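Local coordinates for nucleoprotein (Rift valley fever virus, PDB 3OV9) that encapsidates the viral genomic RNA as ring-forming oligomers, protecting it from nucleases in the nucleocapsid that templates transcription and replication, at residues R142-P147 and F221-S226. Numbering follows the deposited sequence.
Sequences RHMMHP and FGLVDS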
# COMPACT_ATOMS: atom_id res chain seq x y z
N ARG A 142 -26.81 18.05 28.04
CA ARG A 142 -25.38 18.20 28.31
C ARG A 142 -24.82 17.10 29.21
O ARG A 142 -23.68 16.68 29.04
CB ARG A 142 -25.07 19.59 28.90
CG ARG A 142 -24.70 20.66 27.86
CD ARG A 142 -25.79 20.86 26.82
NE ARG A 142 -25.58 22.05 25.99
CZ ARG A 142 -26.22 22.29 24.85
NH1 ARG A 142 -27.11 21.42 24.38
NH2 ARG A 142 -25.97 23.40 24.17
N HIS A 143 -25.64 16.62 30.15
CA HIS A 143 -25.23 15.54 31.06
C HIS A 143 -24.79 14.26 30.35
O HIS A 143 -24.07 13.44 30.93
CB HIS A 143 -26.36 15.22 32.05
CG HIS A 143 -26.66 16.33 33.01
ND1 HIS A 143 -27.58 17.31 32.74
CD2 HIS A 143 -26.18 16.59 34.25
CE1 HIS A 143 -27.65 18.15 33.77
NE2 HIS A 143 -26.81 17.73 34.69
N MET A 144 -25.23 14.09 29.10
CA MET A 144 -24.93 12.89 28.31
C MET A 144 -23.64 13.00 27.50
O MET A 144 -23.23 12.04 26.83
CB MET A 144 -26.10 12.57 27.36
CG MET A 144 -27.38 12.08 28.03
SD MET A 144 -28.65 11.61 26.84
CE MET A 144 -29.73 10.64 27.90
N MET A 145 -22.99 14.16 27.55
CA MET A 145 -21.88 14.47 26.64
C MET A 145 -20.49 14.04 27.14
O MET A 145 -19.52 14.79 27.03
CB MET A 145 -21.90 15.95 26.25
CG MET A 145 -23.11 16.35 25.42
SD MET A 145 -23.11 18.09 24.93
CE MET A 145 -21.61 18.16 23.95
N HIS A 146 -20.41 12.83 27.67
CA HIS A 146 -19.14 12.15 27.93
C HIS A 146 -19.41 10.65 28.08
O HIS A 146 -20.48 10.28 28.55
CB HIS A 146 -18.43 12.71 29.16
CG HIS A 146 -16.97 12.39 29.21
ND1 HIS A 146 -16.45 11.36 29.96
CD2 HIS A 146 -15.91 12.95 28.56
CE1 HIS A 146 -15.14 11.30 29.79
NE2 HIS A 146 -14.79 12.26 28.94
N PRO A 147 -18.45 9.79 27.67
CA PRO A 147 -18.67 8.35 27.86
C PRO A 147 -18.93 7.96 29.32
O PRO A 147 -19.58 6.94 29.57
CB PRO A 147 -17.37 7.72 27.35
CG PRO A 147 -16.90 8.69 26.30
CD PRO A 147 -17.26 10.05 26.83
N PHE A 221 -30.67 15.01 37.16
CA PHE A 221 -30.15 15.62 35.93
C PHE A 221 -31.27 16.08 34.99
O PHE A 221 -31.00 16.70 33.96
CB PHE A 221 -29.22 14.67 35.16
CG PHE A 221 -27.98 14.25 35.91
CD1 PHE A 221 -27.57 14.90 37.07
CD2 PHE A 221 -27.20 13.21 35.42
CE1 PHE A 221 -26.41 14.51 37.74
CE2 PHE A 221 -26.04 12.80 36.08
CZ PHE A 221 -25.64 13.46 37.24
N GLY A 222 -32.52 15.76 35.33
CA GLY A 222 -33.68 16.12 34.51
C GLY A 222 -33.85 15.28 33.26
O GLY A 222 -34.54 15.68 32.33
N LEU A 223 -33.24 14.10 33.25
CA LEU A 223 -33.27 13.20 32.10
C LEU A 223 -34.47 12.26 32.11
O LEU A 223 -34.92 11.80 31.06
CB LEU A 223 -31.97 12.41 32.00
CG LEU A 223 -30.70 13.25 31.82
CD1 LEU A 223 -29.46 12.41 32.04
CD2 LEU A 223 -30.68 13.88 30.43
N VAL A 224 -34.97 11.97 33.31
CA VAL A 224 -36.19 11.17 33.48
C VAL A 224 -37.09 11.82 34.54
O VAL A 224 -36.61 12.58 35.38
CB VAL A 224 -35.91 9.69 33.88
CG1 VAL A 224 -35.12 8.96 32.79
CG2 VAL A 224 -35.21 9.59 35.24
N ASP A 225 -38.38 11.51 34.49
CA ASP A 225 -39.31 11.96 35.53
C ASP A 225 -39.34 10.98 36.71
O ASP A 225 -38.52 10.06 36.77
CB ASP A 225 -40.71 12.26 34.96
CG ASP A 225 -41.46 11.01 34.49
OD1 ASP A 225 -41.10 9.87 34.86
OD2 ASP A 225 -42.43 11.18 33.73
N SER A 226 -40.28 11.18 37.63
CA SER A 226 -40.41 10.35 38.84
C SER A 226 -40.69 8.87 38.54
O SER A 226 -40.41 8.01 39.38
CB SER A 226 -41.49 10.92 39.77
OG SER A 226 -42.77 10.79 39.18
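His143 and Phe221 each carry CG anti to their own carbonyl carbon (chi1 near -65° in both), which, with both CB atoms pointing toward the other segment, lets the rings lie face to face as an offset stack. The evidence for the stack is a plane-to-plane angle of 14° and a separation of 4.4 Å between the ring centroids of His143 and Phe221. Displacement is marked: CD2 of His143 lies toward the rim of the Phe221 ring, 3.4 Å from Phe221 CG, while the Phe221 methylene lies over the centre of one imidazole face. Phe221 CB is 3.7 Å from the His143 ring centroid and only 10° off the ring normal, a CH-pi contact over the face.

The pairing joins two loops of an all-helical orthogonal bundle: a 3-10 turn, 142-144, between helices 130-136 and 159-180, and the exit from helix 211-220. That exit is a Schellman motif in which Gly222 takes positive phi, turning the chain between Phe221 and Leu223, both of which face the 3-10 turn. Helix 112-122 adjoins the stack, with Val120 touching His143 and Cys116 and Gln117 touching Phe221.

Beside the rings, Leu223 spreads its two methyls between neighbouring residues. CD1 meets the His143 methylene at CB, at 4.2 Å, and the other branch receives Met144, whose side chain reaches across in an extended form. Met144 and Leu223 are buried, Met144 also against Ile165 and Ala168 of helix 159-180 and Leu223 against Leu218 of helix 211-220; His143 and Phe221 stay partly exposed. No hydrogen bond crosses the contact; the 3-10 turn has its own, from Met145 N to Arg142 O. The apolar part closes with Met144 CE 4.2 Å from Leu223 CD2.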